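Local atomic coordinates of endoglucanase (PDB entry 3X17), a protein that cleaves internal beta-1,4-glucosidic bonds of cellulose-type glucans, as a family 9 glycoside hydrolase carrying an Ig-like domain ahead of its (alpha/alpha)6 barrel. Residues D152-V157 / R264-R269; A170-W174 / W228-W232; V345-V349 / D386-Q392; V508-D513 / G525-Y529. One frame throughout, in Å; residues are numbered along the deposited sequence.

Overall arrangement
All four contacts belong to the family 9 catalytic region. Contacts 1 and 2 adjoin one another, their centres about 15 Å apart, and contact 2 is nested within the loop closed by contact 1; Asp152 O and Ala170 N, 3.0 Å apart, probably share a hydrogen bond. Both lie near the zinc site of Cys132, Asp148, His149 and His175, with the side chain of Arg265 about 4 Å from the metal. Contact 3 joins two helices, its centre about 26 Å from that of contact 2. Contact 4 brings two parts of one long loop together on the far side of the chain's centre from contacts 2 and 3, about 31 and 36 Å from them between centres.

Contact 1. Residues D152-V157 / R264-R269; sequences DGYVLV and RRYVYR
Tyr154 and Tyr266 pair as neighbours in two parallel strands, and Val155 with Val267 continues the register. Three backbone hydrogen bonds hold the strands: Tyr154 N to Arg265 O at 2.9 Å, Val267 N to Tyr154 O at 2.8 Å and Leu156 N to Val267 O at 3.0 Å. Where the strands then draw apart, a water takes over, accepting from Val157 N and donating to Val267 O.

Charge joins the segments at Asp152 and Arg265. The arginine presents NE and NH2 side-on to the carboxylate, one nitrogen to each oxygen: Arg265 NE meets Asp152 OD1 at 2.8 Å and Arg265 NH2 meets Asp152 OD2 at 3.0 Å. Both carboxylate oxygens are reached on their syn sides, although the two planar groups are twisted 26° apart. Lys182 is a second cationic partner of OD2.

A cation-pi stack forms on the face bearing Tyr154 and Tyr266. A bend at chi3 (-76°) folds the Arg264 chain back, laying its guanidinium flat over the phenol of Tyr154; CZ of Arg264 sits 3.6 Å from the Tyr154 ring centroid, and the planes are only 7° apart.

Apolar packing belongs to Leu156, whose two methyls diverge: CD1 reaches CD1 of Tyr266, while CD2 approaches CE2 of Tyr268 to 3.5 Å.

Strand 154-155 is an outermost strand of a four-stranded mixed sheet. Strand 265-271 runs beside it, followed by strand 243-249, whose Leu247 touches Asp152, Arg265 and Val267. His149, a zinc ligand, also touches the Arg265 side chain.

Contact 2. Residues A170-W174 / W228-W232; sequences ATGGW and WGLEW
Gly173 is wedged between Trp228 and Trp232, two indoles one helical turn apart, and this is the tight part of the contact. Its CA lies 3.5 Å from Trp232 CB, and a beta carbon on Gly173 would collide with that indole. Gly173 O accepts from Trp228 NE1 at 2.9 Å, in the indole plane but well above the carbonyl plane. Trp232 NE1 makes a similar bond to Ala170 O at 3.0 Å, and Lys182 is a further donor to that oxygen. Elsewhere in the contact, the six-membered ring of Trp174 lies face-on over Gly229 CA, 3.8 Å from the ring centroid, where a side chain would clash. Were Trp174 replaced by alanine, a gap would probably open over Gly229 and Glu225 OE2 would lose its indole N-H donor.

Packing is looser where a water separates the backbones, accepting from Gly173 N and donating to Trp228 O. Thr171, partly exposed, has its CB turned away from the helix, and its side chain comes no nearer than 6.2 Å to the 228-232 segment.

The loop between strands 154-155 and 182-183 is thereby laid along helix 221-235. Helix 184-200 backs the same cluster, its Thr187 touching both Trp174 and Trp232.

Contact 3. Residues V345-V349 / D386-Q392; sequences VELWV and DYVTLGQ
Trp348 reaches across to Tyr387 and Gly391 from a fully extended first torsion: CG lies anti to the backbone N (chi1 179°), which carries the indole across to the 386-392 segment. Its CZ3 hangs over one face of the Tyr387 ring, displaced toward the rim and 3.6 Å from CE2. The two rings meet obliquely. The same CZ3 approaches Gly391 CA to 3.4 Å, where a beta carbon would strike the indole. With an alanine at Trp348, Tyr387 would probably lose the cover over that face and a gap would open beside Gly391.

Glu346 and Asp386 meet through their acids. The glutamate chain folds at chi2 (-59°), turning its carboxylate toward the other helix, and Glu346 OE2 comes within 2.5 Å of Asp386 OD2 with the two carboxylates nearly perpendicular. So short an approach of two buried acids suggests that one holds a proton. Arg287, bound to Glu346 OE1, and Lys196, bound to Asp386 OD1, would offset the remaining charge.

Two valines fill in between: Val345 CG1 lies 3.9 Å from Tyr387 CB, and Val349 CG1 is equally far from Leu390 CB.

The segments' axes lie 9.8 Å apart at 19°, a near-parallel helix packing within the helical domain of this (alpha/alpha)6 barrel enzyme. Helix 272-288 packs beside the acid pair, helix 354-366 touches Val345 and Trp348, and Ile398 and Leu402 of helix 396-418 also touch Tyr387.

Contact 4. Residues V508-D513 / G525-Y529; sequences VGGPND and GPRGY
Gly528 O is held by two groups of the 508-513 segment. Asn512 N donates a hydrogen bond to it at 3.0 Å, tilted from the carbonyl plane, and Pro511 CA makes a C-H...O contact at 3.3 Å. Thr538 OG1 adds a weak bond from outside. Gly528 itself has no space for a side chain, since a beta carbon would run into Asn512 O.

The second polar link is Asp513 to Gly525. Asp513 OD1 accepts from Gly525 N at 2.7 Å on the syn side of the carboxylate, somewhat out of its plane. The other oxygen, OD2, is bonded to Phe431 N, so the acid ties two parts of its own loop to the backbone at Phe431.

Pro511, next to Asn512, packs against the backbone of the turn. Its CB is 3.1 Å from Gly525 O, and its CG is 3.4 Å from Pro526 O. Tyr529 extends the packing to the other end of the segment. With CG anti to the backbone N (chi1 160°), its ring is carried past Pro511 and Gly510 until CE1 is 3.9 Å from Val508 CG2. The hydroxyl is hydrogen-bonded to Asn539 OD1, and Tyr479 meets the ring edge-to-face.

Residues 525-529 form a compact turn: a short 3-10 segment at Pro526 and Arg527, then an inverse gamma turn centred on Gly528. The arrangement is one of two parts of one long irregular loop braced against each other ahead of the final helix, 543-558, in the (alpha/alpha)6 barrel; in family 9 enzymes such long inter-helix loops commonly shape the substrate cleft.

Contact 1. Residues D152-V157 / R264-R269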
# COMPACT_ATOMS: atom_id res chain seq x y z
N ASP A 152 -25.79 -1.12 -6.87
CA ASP A 152 -24.73 -0.28 -7.48
C ASP A 152 -24.78 -0.48 -9.00
O ASP A 152 -24.64 -1.62 -9.45
CB ASP A 152 -23.33 -0.73 -7.00
CG ASP A 152 -23.02 -0.31 -5.56
OD1 ASP A 152 -23.81 0.44 -4.94
OD2 ASP A 152 -21.95 -0.74 -5.03
N GLY A 153 -24.94 0.56 -9.82
CA GLY A 153 -25.44 1.88 -9.44
C GLY A 153 -26.02 2.58 -10.65
O GLY A 153 -26.14 2.01 -11.73
N TYR A 154 -26.41 3.83 -10.48
CA TYR A 154 -27.17 4.55 -11.50
C TYR A 154 -26.28 5.61 -12.13
O TYR A 154 -25.59 6.35 -11.42
CB TYR A 154 -28.40 5.22 -10.85
CG TYR A 154 -29.42 4.21 -10.37
CD1 TYR A 154 -29.26 3.58 -9.13
CD2 TYR A 154 -30.41 3.73 -11.23
CE1 TYR A 154 -30.17 2.63 -8.69
CE2 TYR A 154 -31.31 2.77 -10.80
CZ TYR A 154 -31.17 2.20 -9.55
OH TYR A 154 -32.05 1.20 -9.17
N VAL A 155 -26.33 5.74 -13.44
CA VAL A 155 -25.49 6.69 -14.16
C VAL A 155 -25.81 8.12 -13.75
O VAL A 155 -26.97 8.52 -13.85
CB VAL A 155 -25.67 6.58 -15.67
CG1 VAL A 155 -24.83 7.62 -16.38
CG2 VAL A 155 -25.30 5.16 -16.14
N LEU A 156 -24.81 8.88 -13.33
CA LEU A 156 -25.04 10.24 -12.89
C LEU A 156 -25.31 11.24 -14.02
O LEU A 156 -26.28 11.98 -13.93
CB LEU A 156 -23.93 10.75 -11.97
CG LEU A 156 -24.20 12.17 -11.43
CD1 LEU A 156 -25.44 12.17 -10.53
CD2 LEU A 156 -23.01 12.70 -10.64
N VAL A 157 -24.48 11.25 -15.06
CA VAL A 157 -24.68 12.18 -16.18
C VAL A 157 -24.90 11.49 -17.53
O VAL A 157 -24.38 10.40 -17.76
CB VAL A 157 -23.56 13.27 -16.29
CG1 VAL A 157 -23.19 13.83 -14.91
CG2 VAL A 157 -22.35 12.75 -17.06
N ARG A 264 -29.27 5.67 -2.67
CA ARG A 264 -29.01 5.33 -4.04
C ARG A 264 -27.54 5.63 -4.31
O ARG A 264 -26.99 6.58 -3.73
CB ARG A 264 -29.89 6.18 -4.95
CG ARG A 264 -29.55 6.04 -6.43
CD ARG A 264 -30.69 6.52 -7.29
NE ARG A 264 -31.74 5.52 -7.30
CZ ARG A 264 -32.62 5.38 -8.28
NH1 ARG A 264 -32.59 6.18 -9.33
NH2 ARG A 264 -33.52 4.43 -8.20
N ARG A 265 -26.88 4.79 -5.11
CA ARG A 265 -25.48 5.02 -5.46
C ARG A 265 -25.32 5.25 -6.95
O ARG A 265 -25.98 4.59 -7.76
CB ARG A 265 -24.60 3.86 -5.01
CG ARG A 265 -24.76 3.54 -3.53
CD ARG A 265 -23.43 3.50 -2.81
NE ARG A 265 -22.60 2.36 -3.22
CZ ARG A 265 -21.43 2.10 -2.65
NH1 ARG A 265 -20.99 2.90 -1.69
NH2 ARG A 265 -20.75 1.02 -2.97
N TYR A 266 -24.41 6.16 -7.30
CA TYR A 266 -24.28 6.71 -8.64
C TYR A 266 -22.93 6.40 -9.25
O TYR A 266 -21.92 6.31 -8.54
CB TYR A 266 -24.48 8.23 -8.65
CG TYR A 266 -25.89 8.64 -8.31
CD1 TYR A 266 -26.89 8.62 -9.28
CD2 TYR A 266 -26.23 8.97 -7.01
CE1 TYR A 266 -28.21 8.97 -8.96
CE2 TYR A 266 -27.54 9.29 -6.67
CZ TYR A 266 -28.52 9.30 -7.64
OH TYR A 266 -29.80 9.62 -7.27
N VAL A 267 -22.93 6.24 -10.56
CA VAL A 267 -21.72 5.97 -11.32
C VAL A 267 -21.31 7.28 -11.95
O VAL A 267 -22.07 7.87 -12.71
CB VAL A 267 -22.01 4.93 -12.42
CG1 VAL A 267 -20.81 4.73 -13.33
CG2 VAL A 267 -22.47 3.63 -11.77
N TYR A 268 -20.18 7.80 -11.50
CA TYR A 268 -19.71 9.12 -11.92
C TYR A 268 -19.02 9.05 -13.28
O TYR A 268 -18.71 7.96 -13.77
CB TYR A 268 -18.80 9.70 -10.84
CG TYR A 268 -19.55 10.10 -9.58
CD1 TYR A 268 -20.06 9.14 -8.72
CD2 TYR A 268 -19.91 11.43 -9.36
CE1 TYR A 268 -20.77 9.49 -7.61
CE2 TYR A 268 -20.63 11.79 -8.24
CZ TYR A 268 -21.05 10.82 -7.37
OH TYR A 268 -21.80 11.15 -6.28
N ARG A 269 -18.75 10.22 -13.86
CA ARG A 269 -18.44 10.32 -15.28
C ARG A 269 -17.05 9.74 -15.58
O ARG A 269 -16.20 9.68 -14.70
CB ARG A 269 -18.46 11.79 -15.69
CG ARG A 269 -17.27 12.58 -15.13
CD ARG A 269 -17.36 14.05 -15.47
NE ARG A 269 -18.58 14.64 -14.95
CZ ARG A 269 -19.19 15.69 -15.49
NH1 ARG A 269 -18.66 16.31 -16.55
NH2 ARG A 269 -20.32 16.14 -14.95
O HOH W 1 -22.09 9.66 -15.00

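Contact 2. Residues A170-W174 / W228-W232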
# COMPACT_ATOMS: atom_id res chain seq x y z
N ALA A 170 -22.89 -2.68 -11.61
CA ALA A 170 -21.53 -2.26 -11.26
C ALA A 170 -21.36 -2.62 -9.81
O ALA A 170 -20.81 -1.90 -9.00
CB ALA A 170 -21.36 -0.75 -11.48
N THR A 171 -21.94 -3.73 -9.48
CA THR A 171 -21.85 -4.30 -8.18
C THR A 171 -20.45 -4.92 -7.97
O THR A 171 -19.75 -5.06 -8.90
CB THR A 171 -23.00 -5.31 -8.08
OG1 THR A 171 -23.26 -5.60 -6.73
CG2 THR A 171 -22.70 -6.55 -8.82
N GLY A 172 -20.06 -5.26 -6.76
CA GLY A 172 -18.77 -5.95 -6.50
C GLY A 172 -17.64 -4.96 -6.21
O GLY A 172 -17.90 -3.82 -5.84
N GLY A 173 -16.39 -5.37 -6.45
CA GLY A 173 -15.24 -4.52 -6.12
C GLY A 173 -14.96 -4.41 -4.63
O GLY A 173 -15.48 -5.20 -3.82
N TRP A 174 -14.08 -3.46 -4.27
CA TRP A 174 -13.68 -3.27 -2.87
C TRP A 174 -14.19 -1.95 -2.32
O TRP A 174 -13.98 -0.90 -2.95
CB TRP A 174 -12.15 -3.23 -2.74
CG TRP A 174 -11.43 -4.49 -3.20
CD1 TRP A 174 -11.66 -5.77 -2.78
CD2 TRP A 174 -10.38 -4.57 -4.19
NE1 TRP A 174 -10.82 -6.64 -3.45
CE2 TRP A 174 -10.01 -5.93 -4.30
CE3 TRP A 174 -9.70 -3.62 -4.96
CZ2 TRP A 174 -8.98 -6.37 -5.15
CZ3 TRP A 174 -8.65 -4.06 -5.80
CH2 TRP A 174 -8.32 -5.42 -5.89
N TRP A 228 -11.39 -10.29 -8.35
CA TRP A 228 -12.51 -9.57 -7.79
C TRP A 228 -12.43 -8.08 -8.16
O TRP A 228 -13.41 -7.51 -8.61
CB TRP A 228 -12.56 -9.72 -6.26
CG TRP A 228 -13.87 -9.24 -5.64
CD1 TRP A 228 -14.13 -8.00 -5.11
CD2 TRP A 228 -15.08 -10.00 -5.49
NE1 TRP A 228 -15.43 -7.93 -4.68
CE2 TRP A 228 -16.04 -9.14 -4.90
CE3 TRP A 228 -15.46 -11.31 -5.82
CZ2 TRP A 228 -17.34 -9.57 -4.60
CZ3 TRP A 228 -16.77 -11.73 -5.54
CH2 TRP A 228 -17.69 -10.86 -4.95
N GLY A 229 -11.27 -7.46 -7.96
CA GLY A 229 -11.17 -6.03 -8.22
C GLY A 229 -11.30 -5.75 -9.70
O GLY A 229 -11.98 -4.81 -10.11
N LEU A 230 -10.66 -6.58 -10.52
CA LEU A 230 -10.62 -6.34 -11.96
C LEU A 230 -11.98 -6.56 -12.62
O LEU A 230 -12.32 -5.88 -13.61
CB LEU A 230 -9.59 -7.25 -12.61
CG LEU A 230 -8.14 -7.00 -12.15
CD1 LEU A 230 -7.26 -7.94 -12.94
CD2 LEU A 230 -7.79 -5.54 -12.46
N GLU A 231 -12.73 -7.54 -12.10
CA GLU A 231 -14.08 -7.81 -12.61
C GLU A 231 -15.06 -6.66 -12.36
O GLU A 231 -15.91 -6.35 -13.20
CB GLU A 231 -14.60 -9.14 -12.05
CG GLU A 231 -13.91 -10.30 -12.76
CD GLU A 231 -14.43 -11.68 -12.39
OE1 GLU A 231 -14.84 -11.88 -11.23
OE2 GLU A 231 -14.33 -12.60 -13.25
N TRP A 232 -14.83 -5.95 -11.27
CA TRP A 232 -15.53 -4.69 -11.03
C TRP A 232 -15.15 -3.59 -12.00
O TRP A 232 -16.02 -2.91 -12.52
CB TRP A 232 -15.34 -4.22 -9.60
CG TRP A 232 -16.12 -3.00 -9.38
CD1 TRP A 232 -17.49 -2.89 -9.39
CD2 TRP A 232 -15.62 -1.67 -9.23
NE1 TRP A 232 -17.86 -1.59 -9.19
CE2 TRP A 232 -16.73 -0.81 -9.15
CE3 TRP A 232 -14.34 -1.13 -9.09
CZ2 TRP A 232 -16.60 0.56 -8.96
CZ3 TRP A 232 -14.21 0.24 -8.91
CH2 TRP A 232 -15.34 1.07 -8.86
O HOH W 2 -16.15 -7.77 -8.03

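Contact 3. Residues V345-V349 / D386-Q392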
# COMPACT_ATOMS: atom_id res chain seq x y z
N VAL A 345 3.06 0.70 -22.03
CA VAL A 345 4.05 -0.32 -21.66
C VAL A 345 3.40 -1.68 -21.49
O VAL A 345 3.82 -2.64 -22.13
CB VAL A 345 4.82 0.08 -20.36
CG1 VAL A 345 5.66 -1.10 -19.85
CG2 VAL A 345 5.71 1.29 -20.64
N GLU A 346 2.39 -1.77 -20.63
CA GLU A 346 1.77 -3.08 -20.30
C GLU A 346 1.13 -3.75 -21.53
O GLU A 346 1.25 -4.96 -21.74
CB GLU A 346 0.75 -2.93 -19.18
CG GLU A 346 1.31 -2.26 -17.93
CD GLU A 346 2.50 -3.01 -17.31
OE1 GLU A 346 2.83 -4.13 -17.76
OE2 GLU A 346 3.05 -2.51 -16.31
N LEU A 347 0.49 -2.95 -22.37
CA LEU A 347 -0.08 -3.48 -23.60
C LEU A 347 1.03 -3.94 -24.56
O LEU A 347 0.89 -4.98 -25.21
CB LEU A 347 -1.00 -2.45 -24.27
CG LEU A 347 -2.43 -2.48 -23.69
CD1 LEU A 347 -3.19 -1.17 -23.94
CD2 LEU A 347 -3.18 -3.67 -24.28
N TRP A 348 2.06 -3.12 -24.72
CA TRP A 348 3.25 -3.50 -25.49
C TRP A 348 3.85 -4.82 -25.01
O TRP A 348 4.22 -5.68 -25.82
CB TRP A 348 4.32 -2.41 -25.44
CG TRP A 348 5.56 -2.81 -26.21
CD1 TRP A 348 5.61 -3.19 -27.54
CD2 TRP A 348 6.87 -3.01 -25.69
NE1 TRP A 348 6.89 -3.57 -27.87
CE2 TRP A 348 7.68 -3.49 -26.75
CE3 TRP A 348 7.46 -2.78 -24.44
CZ2 TRP A 348 9.04 -3.73 -26.61
CZ3 TRP A 348 8.81 -3.05 -24.29
CH2 TRP A 348 9.59 -3.52 -25.37
N VAL A 349 3.94 -4.99 -23.68
CA VAL A 349 4.62 -6.14 -23.08
C VAL A 349 3.87 -7.41 -23.40
O VAL A 349 4.51 -8.42 -23.72
CB VAL A 349 4.76 -6.02 -21.54
CG1 VAL A 349 5.13 -7.38 -20.94
CG2 VAL A 349 5.80 -4.98 -21.16
N ASP A 386 8.44 -2.61 -15.80
CA ASP A 386 7.93 -3.72 -16.61
C ASP A 386 8.52 -3.66 -18.01
O ASP A 386 8.87 -4.69 -18.59
CB ASP A 386 6.40 -3.69 -16.68
CG ASP A 386 5.76 -4.33 -15.46
OD1 ASP A 386 6.52 -4.86 -14.61
OD2 ASP A 386 4.52 -4.24 -15.31
N TYR A 387 8.67 -2.46 -18.54
CA TYR A 387 9.43 -2.27 -19.77
C TYR A 387 10.88 -2.85 -19.70
O TYR A 387 11.25 -3.69 -20.52
CB TYR A 387 9.50 -0.79 -20.13
CG TYR A 387 10.10 -0.54 -21.50
CD1 TYR A 387 11.46 -0.80 -21.75
CD2 TYR A 387 9.34 0.02 -22.52
CE1 TYR A 387 12.03 -0.53 -22.99
CE2 TYR A 387 9.91 0.31 -23.76
CZ TYR A 387 11.25 0.01 -24.00
OH TYR A 387 11.79 0.27 -25.25
N VAL A 388 11.67 -2.38 -18.73
CA VAL A 388 13.01 -2.89 -18.47
C VAL A 388 13.04 -4.41 -18.26
O VAL A 388 13.82 -5.10 -18.92
CB VAL A 388 13.72 -2.10 -17.30
CG1 VAL A 388 15.02 -2.79 -16.91
CG2 VAL A 388 14.01 -0.63 -17.71
N THR A 389 12.18 -4.96 -17.41
CA THR A 389 12.29 -6.38 -17.03
C THR A 389 11.51 -7.36 -17.89
O THR A 389 11.75 -8.55 -17.81
CB THR A 389 11.95 -6.64 -15.59
OG1 THR A 389 10.57 -6.27 -15.34
CG2 THR A 389 12.89 -5.82 -14.68
N LEU A 390 10.51 -6.87 -18.61
CA LEU A 390 9.57 -7.78 -19.28
C LEU A 390 9.41 -7.48 -20.76
O LEU A 390 9.01 -8.36 -21.51
CB LEU A 390 8.20 -7.75 -18.60
CG LEU A 390 7.83 -8.78 -17.53
CD1 LEU A 390 9.00 -9.50 -16.92
CD2 LEU A 390 6.91 -8.17 -16.46
N GLY A 391 9.80 -6.28 -21.18
CA GLY A 391 9.67 -5.86 -22.58
C GLY A 391 10.61 -6.63 -23.48
O GLY A 391 11.80 -6.72 -23.21
N GLN A 392 10.07 -7.21 -24.55
CA GLN A 392 10.91 -7.89 -25.54
C GLN A 392 11.17 -6.99 -26.73
O GLN A 392 10.26 -6.30 -27.22
CB GLN A 392 10.23 -9.17 -26.01
CG GLN A 392 9.53 -9.90 -24.89
CD GLN A 392 9.66 -11.39 -25.01
OE1 GLN A 392 9.85 -12.09 -24.02
NE2 GLN A 392 9.55 -11.90 -26.23
O HOH W 3 7.29 -7.15 -25.75

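Contact 4. Residues V508-D513 / G525-Y529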
# COMPACT_ATOMS: atom_id res chain seq x y z
N VAL A 508 -3.32 1.90 8.34
CA VAL A 508 -3.82 3.27 8.39
C VAL A 508 -2.84 4.23 7.76
O VAL A 508 -1.66 3.95 7.65
CB VAL A 508 -4.20 3.73 9.82
CG1 VAL A 508 -5.34 2.87 10.39
CG2 VAL A 508 -2.98 3.74 10.77
N GLY A 509 -3.37 5.35 7.27
CA GLY A 509 -2.56 6.38 6.63
C GLY A 509 -1.31 6.80 7.41
O GLY A 509 -0.27 7.02 6.81
N GLY A 510 -1.46 7.08 8.69
CA GLY A 510 -0.33 7.46 9.54
C GLY A 510 -0.09 8.98 9.64
O GLY A 510 -0.90 9.78 9.16
N PRO A 511 1.08 9.36 10.17
CA PRO A 511 1.43 10.74 10.49
C PRO A 511 1.26 11.68 9.32
O PRO A 511 1.59 11.33 8.17
CB PRO A 511 2.92 10.65 10.86
CG PRO A 511 3.14 9.27 11.32
CD PRO A 511 2.01 8.40 10.78
N ASN A 512 0.77 12.88 9.63
CA ASN A 512 0.34 13.85 8.62
C ASN A 512 0.58 15.24 9.19
O ASN A 512 0.12 15.55 10.30
CB ASN A 512 -1.14 13.60 8.31
CG ASN A 512 -1.72 14.54 7.26
OD1 ASN A 512 -1.09 15.52 6.87
ND2 ASN A 512 -2.96 14.28 6.86
N ASP A 513 1.36 16.04 8.47
CA ASP A 513 1.66 17.40 8.90
C ASP A 513 0.47 18.33 8.68
O ASP A 513 0.45 19.44 9.22
CB ASP A 513 2.88 17.94 8.12
CG ASP A 513 4.22 17.48 8.71
OD1 ASP A 513 4.39 17.54 9.95
OD2 ASP A 513 5.08 17.03 7.92
N GLY A 525 4.99 16.20 12.18
CA GLY A 525 5.72 15.15 11.45
C GLY A 525 5.39 13.71 11.86
O GLY A 525 4.23 13.31 11.80
N PRO A 526 6.41 12.91 12.24
CA PRO A 526 6.16 11.49 12.47
C PRO A 526 5.33 11.29 13.72
O PRO A 526 4.92 10.16 14.03
CB PRO A 526 7.57 10.92 12.69
CG PRO A 526 8.35 12.09 13.28
CD PRO A 526 7.78 13.32 12.62
N ARG A 527 5.09 12.37 14.45
CA ARG A 527 4.20 12.33 15.58
C ARG A 527 2.78 12.81 15.30
O ARG A 527 1.95 12.79 16.20
CB ARG A 527 4.78 13.12 16.75
CG ARG A 527 5.78 12.33 17.56
CD ARG A 527 6.24 13.17 18.74
NE ARG A 527 7.12 12.42 19.61
CZ ARG A 527 8.42 12.32 19.41
NH1 ARG A 527 8.99 12.99 18.42
NH2 ARG A 527 9.16 11.59 20.23
N GLY A 528 2.51 13.22 14.06
CA GLY A 528 1.20 13.78 13.72
C GLY A 528 0.08 12.78 13.48
O GLY A 528 -0.44 12.67 12.38
N TYR A 529 -0.27 11.99 14.49
CA TYR A 529 -1.21 10.87 14.30
C TYR A 529 -2.03 10.69 15.55
O TYR A 529 -1.50 10.83 16.65
CB TYR A 529 -0.45 9.56 14.02
CG TYR A 529 -1.28 8.31 14.28
CD1 TYR A 529 -2.03 7.74 13.26
CD2 TYR A 529 -1.27 7.69 15.53
CE1 TYR A 529 -2.77 6.56 13.48
CE2 TYR A 529 -2.03 6.52 15.77
CZ TYR A 529 -2.81 6.00 14.74
OH TYR A 529 -3.55 4.84 14.95